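Local coordinates for protein galactokinase (Bifidobacterium longum subsp. infantis ATCC 15697 = JCM 1222 = DSM 20088, PDB 6TEQ) that probably phosphorylates galactose with ATP, as a galactokinase of the GHMP kinase family, and binds 2-deoxy-2-fluoro-galactose in its sugar pocket, at residues 184-189 with 246-251; 207-212 with 266-271; 334-337 with 341-344. All coordinates share one frame; numbering follows the deposited sequence.

Contact 1. Residues 184-189 with 246-251. With GAF (2-deoxy-2-fluoro-alpha-D-galactopyranose), chain M.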
# COMPACT_ATOMS: atom_id res chain seq x y z
N GLY A 184 -3.03 -15.07 -5.61
CA GLY A 184 -3.45 -14.80 -6.99
C GLY A 184 -3.86 -13.36 -7.18
O GLY A 184 -4.64 -13.08 -8.10
N ALA A 185 -3.37 -12.48 -6.32
CA ALA A 185 -3.71 -11.04 -6.30
C ALA A 185 -2.50 -10.29 -6.84
O ALA A 185 -1.49 -10.23 -6.17
CB ALA A 185 -4.05 -10.58 -4.94
N SER A 186 -2.64 -9.72 -8.00
CA SER A 186 -1.56 -8.99 -8.69
C SER A 186 -1.17 -7.77 -7.86
O SER A 186 -2.07 -6.97 -7.47
CB SER A 186 -2.02 -8.57 -10.03
OG SER A 186 -0.97 -7.98 -10.72
N THR A 187 0.11 -7.62 -7.56
CA THR A 187 0.64 -6.53 -6.70
C THR A 187 2.09 -6.20 -7.10
O THR A 187 2.91 -7.10 -7.48
CB THR A 187 0.55 -6.87 -5.21
OG1 THR A 187 1.00 -5.75 -4.45
CG2 THR A 187 1.39 -8.08 -4.89
N GLY A 188 2.36 -4.90 -7.13
CA GLY A 188 3.73 -4.43 -7.22
C GLY A 188 4.23 -4.46 -5.79
O GLY A 188 3.69 -5.19 -4.98
N GLY A 189 5.32 -3.80 -5.54
CA GLY A 189 5.92 -3.86 -4.22
C GLY A 189 5.77 -2.64 -3.41
O GLY A 189 6.42 -2.59 -2.34
N GLY A 246 -9.69 -7.95 -12.54
CA GLY A 246 -8.87 -7.98 -13.76
C GLY A 246 -8.43 -6.58 -14.17
O GLY A 246 -7.61 -6.46 -15.10
N GLN A 247 -9.01 -5.54 -13.61
CA GLN A 247 -8.70 -4.16 -14.08
C GLN A 247 -7.21 -3.85 -13.80
O GLN A 247 -6.53 -3.28 -14.66
CB GLN A 247 -9.70 -3.17 -13.44
CG GLN A 247 -11.14 -3.41 -13.87
CD GLN A 247 -11.99 -2.22 -13.48
OE1 GLN A 247 -12.60 -2.21 -12.39
NE2 GLN A 247 -12.01 -1.20 -14.33
N TYR A 248 -6.75 -4.09 -12.58
CA TYR A 248 -5.38 -3.73 -12.16
C TYR A 248 -4.42 -4.56 -13.02
O TYR A 248 -3.48 -4.02 -13.58
CB TYR A 248 -5.26 -3.95 -10.64
CG TYR A 248 -3.85 -3.75 -10.08
CD1 TYR A 248 -3.44 -2.51 -9.67
CD2 TYR A 248 -2.91 -4.76 -10.14
CE1 TYR A 248 -2.15 -2.29 -9.19
CE2 TYR A 248 -1.63 -4.58 -9.65
CZ TYR A 248 -1.23 -3.33 -9.21
OH TYR A 248 0.06 -3.23 -8.78
N ALA A 249 -4.71 -5.83 -13.21
CA ALA A 249 -3.88 -6.73 -14.03
C ALA A 249 -3.83 -6.19 -15.45
O ALA A 249 -2.74 -6.28 -16.09
CB ALA A 249 -4.42 -8.14 -14.02
N GLN A 250 -4.96 -5.68 -15.97
CA GLN A 250 -4.96 -5.16 -17.36
C GLN A 250 -3.98 -3.98 -17.42
O GLN A 250 -3.11 -3.96 -18.34
CB GLN A 250 -6.35 -4.77 -17.87
CG GLN A 250 -6.35 -4.31 -19.33
CD GLN A 250 -5.74 -5.28 -20.31
OE1 GLN A 250 -6.29 -6.36 -20.59
NE2 GLN A 250 -4.56 -4.91 -20.82
N ARG A 251 -4.06 -3.03 -16.48
CA ARG A 251 -3.16 -1.85 -16.55
C ARG A 251 -1.70 -2.32 -16.65
O ARG A 251 -0.92 -1.79 -17.50
CB ARG A 251 -3.35 -0.92 -15.37
CG ARG A 251 -4.74 -0.32 -15.26
CD ARG A 251 -5.02 0.63 -16.43
NE ARG A 251 -6.37 1.18 -16.30
CZ ARG A 251 -7.48 0.52 -16.57
NH1 ARG A 251 -7.44 -0.74 -16.99
NH2 ARG A 251 -8.64 1.08 -16.35
C1 GAF M . -1.97 -1.32 -5.63
C2 GAF M . -0.76 -2.23 -5.65
F2 GAF M . -0.86 -3.11 -4.62
C3 GAF M . 0.53 -1.45 -5.52
O3 GAF M . 1.61 -2.28 -5.81
C4 GAF M . 0.58 -0.27 -6.54
O4 GAF M . 0.72 -0.70 -7.89
C5 GAF M . -0.66 0.54 -6.39
O5 GAF M . -1.79 -0.27 -6.59
C6 GAF M . -0.74 1.71 -7.36
O6 GAF M . 0.32 2.64 -7.14
O1 GAF M . -2.03 -0.86 -4.30

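Contact 2. Residues 207-212 with 266-271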
# COMPACT_ATOMS: atom_id res chain seq x y z
N ASP A 207 12.61 3.86 -5.11
CA ASP A 207 12.99 3.70 -6.49
C ASP A 207 12.87 2.25 -6.86
O ASP A 207 13.59 1.44 -6.28
CB ASP A 207 14.38 4.30 -6.66
CG ASP A 207 14.85 4.35 -8.11
OD1 ASP A 207 14.42 3.51 -8.92
OD2 ASP A 207 15.66 5.29 -8.40
N CYS A 208 11.93 1.94 -7.75
CA CYS A 208 11.54 0.54 -8.01
C CYS A 208 12.38 -0.10 -9.12
O CYS A 208 11.98 -1.20 -9.55
CB CYS A 208 10.06 0.50 -8.34
SG CYS A 208 9.10 0.99 -6.86
N ARG A 209 13.49 0.54 -9.56
CA ARG A 209 14.31 -0.16 -10.57
C ARG A 209 14.82 -1.46 -9.95
O ARG A 209 15.36 -1.46 -8.86
CB ARG A 209 15.42 0.74 -11.07
CG ARG A 209 14.91 1.84 -11.99
CD ARG A 209 16.04 2.79 -12.27
NE ARG A 209 16.54 3.52 -11.13
CZ ARG A 209 17.73 4.11 -11.02
NH1 ARG A 209 18.66 3.96 -11.92
NH2 ARG A 209 18.00 4.77 -9.93
N PRO A 210 14.64 -2.60 -10.62
CA PRO A 210 14.83 -3.89 -9.98
C PRO A 210 16.31 -4.22 -9.75
O PRO A 210 16.54 -5.18 -8.96
CB PRO A 210 14.17 -4.91 -10.93
CG PRO A 210 14.10 -4.24 -12.23
CD PRO A 210 14.00 -2.75 -11.94
N GLU A 211 17.24 -3.48 -10.39
CA GLU A 211 18.68 -3.81 -10.26
C GLU A 211 19.28 -3.15 -9.00
O GLU A 211 20.44 -3.43 -8.69
CB GLU A 211 19.47 -3.42 -11.51
CG GLU A 211 19.60 -1.94 -11.71
CD GLU A 211 18.44 -1.24 -12.44
OE1 GLU A 211 17.31 -1.81 -12.66
OE2 GLU A 211 18.68 -0.07 -12.84
N LEU A 212 18.56 -2.27 -8.30
CA LEU A 212 19.10 -1.51 -7.14
C LEU A 212 19.19 -2.40 -5.92
O LEU A 212 18.30 -3.22 -5.65
CB LEU A 212 18.21 -0.31 -6.83
CG LEU A 212 18.13 0.67 -7.98
CD1 LEU A 212 17.31 1.89 -7.64
CD2 LEU A 212 19.48 1.03 -8.51
N ASN A 266 11.59 -1.44 -19.21
CA ASN A 266 10.48 -0.90 -18.40
C ASN A 266 10.24 0.57 -18.75
O ASN A 266 11.13 1.23 -19.31
CB ASN A 266 10.70 -1.10 -16.89
CG ASN A 266 12.05 -0.60 -16.42
OD1 ASN A 266 12.27 0.60 -16.50
ND2 ASN A 266 12.95 -1.48 -15.96
N LEU A 267 9.08 1.12 -18.32
CA LEU A 267 8.75 2.49 -18.72
C LEU A 267 9.60 3.51 -18.00
O LEU A 267 9.59 4.66 -18.38
CB LEU A 267 7.26 2.73 -18.55
CG LEU A 267 6.39 1.96 -19.58
CD1 LEU A 267 4.91 2.11 -19.28
CD2 LEU A 267 6.66 2.35 -21.02
N ARG A 268 10.24 3.13 -16.90
CA ARG A 268 11.18 4.06 -16.25
C ARG A 268 12.31 4.42 -17.21
O ARG A 268 12.74 5.59 -17.15
CB ARG A 268 11.70 3.46 -14.99
CG ARG A 268 12.79 4.25 -14.31
CD ARG A 268 12.33 5.58 -13.71
NE ARG A 268 13.39 6.14 -12.87
CZ ARG A 268 13.65 5.80 -11.62
NH1 ARG A 268 12.99 4.80 -11.06
NH2 ARG A 268 14.67 6.36 -10.99
N VAL A 269 12.81 3.48 -18.00
CA VAL A 269 13.80 3.84 -19.06
C VAL A 269 13.24 4.99 -19.94
O VAL A 269 13.91 5.98 -20.16
CB VAL A 269 14.12 2.61 -19.92
CG1 VAL A 269 15.11 3.03 -21.02
CG2 VAL A 269 14.57 1.42 -19.12
N THR A 270 12.05 4.81 -20.47
CA THR A 270 11.36 5.80 -21.32
C THR A 270 11.27 7.14 -20.53
O THR A 270 11.58 8.23 -21.04
CB THR A 270 9.99 5.25 -21.68
OG1 THR A 270 10.13 3.94 -22.26
CG2 THR A 270 9.23 6.24 -22.53
N ALA A 271 10.67 7.10 -19.35
CA ALA A 271 10.42 8.30 -18.52
C ALA A 271 11.71 9.09 -18.26
O ALA A 271 11.72 10.35 -18.28
CB ALA A 271 9.84 7.86 -17.22
O HOH W 1 15.99 -0.86 -14.79

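Contact 3. Residues 334-337 with 341-344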
# COMPACT_ATOMS: atom_id res chain seq x y z
N ASP A 334 -5.64 13.84 -11.49
CA ASP A 334 -6.25 14.13 -12.78
C ASP A 334 -5.70 13.17 -13.83
O ASP A 334 -6.47 12.75 -14.74
CB ASP A 334 -6.07 15.59 -13.19
CG ASP A 334 -6.76 16.60 -12.33
OD1 ASP A 334 -7.61 16.21 -11.49
OD2 ASP A 334 -6.47 17.78 -12.58
N SER A 335 -4.44 12.84 -13.73
CA SER A 335 -3.83 11.89 -14.65
C SER A 335 -4.43 10.49 -14.42
O SER A 335 -4.66 9.78 -15.39
CB SER A 335 -2.37 11.88 -14.43
OG SER A 335 -1.69 11.03 -15.32
N LEU A 336 -4.55 10.07 -13.17
CA LEU A 336 -5.14 8.76 -12.86
C LEU A 336 -6.57 8.69 -13.37
O LEU A 336 -6.97 7.62 -13.80
CB LEU A 336 -5.09 8.53 -11.38
CG LEU A 336 -3.70 8.23 -10.85
CD1 LEU A 336 -3.58 8.48 -9.37
CD2 LEU A 336 -3.19 6.85 -11.22
N ALA A 337 -7.31 9.78 -13.34
CA ALA A 337 -8.71 9.76 -13.80
C ALA A 337 -8.79 9.76 -15.33
O ALA A 337 -9.57 8.91 -15.88
CB ALA A 337 -9.42 10.95 -13.22
N GLU A 341 -7.33 6.07 -16.10
CA GLU A 341 -8.74 5.57 -16.07
C GLU A 341 -8.88 4.55 -14.93
O GLU A 341 -9.43 3.46 -15.14
CB GLU A 341 -9.17 5.06 -17.44
CG GLU A 341 -9.22 6.16 -18.47
CD GLU A 341 -9.79 5.59 -19.75
OE1 GLU A 341 -9.00 4.97 -20.53
OE2 GLU A 341 -11.05 5.59 -19.87
N VAL A 342 -8.42 4.93 -13.72
CA VAL A 342 -8.57 4.04 -12.54
C VAL A 342 -9.40 4.70 -11.45
O VAL A 342 -9.38 4.23 -10.33
CB VAL A 342 -7.22 3.53 -11.99
CG1 VAL A 342 -6.47 2.74 -13.04
CG2 VAL A 342 -6.38 4.68 -11.44
N THR A 343 -10.11 5.78 -11.74
CA THR A 343 -10.99 6.40 -10.75
C THR A 343 -12.43 5.97 -11.00
O THR A 343 -12.75 5.32 -12.03
CB THR A 343 -10.83 7.92 -10.73
OG1 THR A 343 -11.40 8.48 -11.92
CG2 THR A 343 -9.39 8.35 -10.51
N VAL A 344 -13.26 6.29 -10.05
CA VAL A 344 -14.71 6.00 -10.03
C VAL A 344 -15.35 7.25 -9.48
O VAL A 344 -14.66 8.08 -8.85
CB VAL A 344 -15.06 4.75 -9.21
CG1 VAL A 344 -14.40 3.52 -9.80
CG2 VAL A 344 -14.70 4.90 -7.74
O HOH W 2 -11.09 7.16 -14.31

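Contact 1. Residues 184-189 with 246-251
S186 and A249 bring the two backbones nearest, their CA atoms 6.2 Å apart, where the irregular loop 184-189 passes the first turn of helix 247-262. Most of the contact is made by Y248. With CG anti to the backbone N (chi1 174°), its ring is carried off the helix toward the loop, and the phenol oxygen ends beside the backbone of G188. Y248 CE2 lies 3.3 Å from S186 O, which approaches the ring obliquely, whereas S186 OG sits at the ring edge in its plane, 3.6 Å from the same CE2. That hydroxyl is also hydrogen-bonded to R252, one turn further along the helix, so S186 meets helix 247-262 through both an aromatic edge and an arginine. At the far end of the ring, G188 N gives Y248 OH a weak hydrogen bond of 3.3 Å, bent to 135° at the hydrogen.

This is the galactose pocket of the galactokinase, a member of the GHMP kinase family; T187, G188 and Y248 all bind galactose, and the bound fluorosugar completes the contact. Y248 OH is 2.8 Å from GAF O4, close enough for a hydrogen bond, though the distance alone does not show where the hydroxyl proton points. Y248 CE1 comes within 3.3 Å of GAF O5, the sugar oxygen lying obliquely to the ring. G188 N also makes a weak bond to GAF O3, so one amide is divided between the sugar and the tyrosine. T187 also lines the pocket, its OG1 3.2 Å from GAF F2. A chi1 of -176° turns OG1 onto G188 O, 2.8 Å away, in a hydrogen bond that fixes the hydroxyl's rotation. H47 N holds the same sugar by a further hydrogen bond.

Contact 2. Residues 207-212 with 266-271
D207 and R268 form the cross-segment half of a salt-bridge network that R209 completes, joining the Asx turn at the end of strand 202-207 to the start of helix 267-276. Among the charged bonds, R268 grips the carboxylate end-on: NH1 reaches D207 OD1 at 2.9 Å, and NH2 reaches D207 OD2 in a straighter bond (164° at the hydrogen). R209 takes the same carboxylate side-on, NE to D207 OD1 and NH2 to D207 OD2. The two NH2 groups come to D207 OD2 from opposite faces of its plane, so OD2 is held between the two arginines. R268 NE has D272 as a further salt-bridge partner, and its NH1 also bonds to A52 O.

In packing terms, R209 CD rests 3.8 Å above the centre of the R268 guanidinium, and the two guanidinium planes are turned 52° apart. R209 NE and R268 NH2, both donors, are 3.4 Å apart without a bond; the shared carboxylate probably offsets the charge of this close pair.

Among the uncharged bonds, N266 OD1 caps helix 267-276 by accepting from V269 N, and a water donates to E211 OE1 and accepts a weak bond from N266 ND2. The Asx turn closes where R209 N meets D207 OD1 at 3.2 Å, on the anti side of that oxygen.

Contact 3. Residues 334-337 with 341-344
L336 O accepts from V342 N at 3.1 Å, a nearly straight bond (169° at the hydrogen) that ties the end of helix 322-338 to the loop after it; E341 N lies 2.8 Å from the same oxygen. The next carbonyl is also engaged: A337 O receives a CA-H...O contact from E341 CA and a hydrogen bond from a water, 2.8 Å away, that in turn accepts from T343 N. The water therefore bridges the helix end to the loop.

These bonds belong to a tight helix-loop-helix connection in the C-terminal region of the GHMP kinase fold. E341 leaves helical geometry with positive phi (55°), and helix 345-356 begins just beyond V344.

On the apolar side, L336 CD2 meets V342 CG2 at 3.9 Å, and L336, V342 and T343 all pack on M364 of strand 361-365. L336 also touches E46 and H47 of the sugar pocket. T343 packs on A337. Its chi1 of 71° holds OG1 between the backbone N and the carbonyl carbon, 3.4 Å from A337 CB, while CG2 lies alongside the same alanine, 3.6 Å from A337 CA. T343 OG1 is hydrogen-bonded to D348, in the first turn of the following helix. A glycine in place of T343 would probably leave A337 CB without its neighbour and D348 without the hydroxyl it bonds. The carboxylate of E341 pairs with R299 on helix 294-318.

Contacts 1 and 3 meet directly: R251 NH2 lies 2.8 Å from E341 O, a probable hydrogen bond, and R251 NE packs on V342 CG1. Their centres are 16 Å apart, and contact 1 closes along the chain before contact 3 opens. Contact 2 stands further off, its centre 18 Å from that of contact 1 and 23 Å from that of contact 3. Its segments alternate in sequence with those of contact 1, because the successive helices 247-262 and 267-276 fold back onto two earlier loops. Contacts 1 and 3 thus border the sugar pocket, whereas contact 2, its nearest atoms about 6 Å from contact 1, is structural and joins helix 267-276 to the end of strand 202-207.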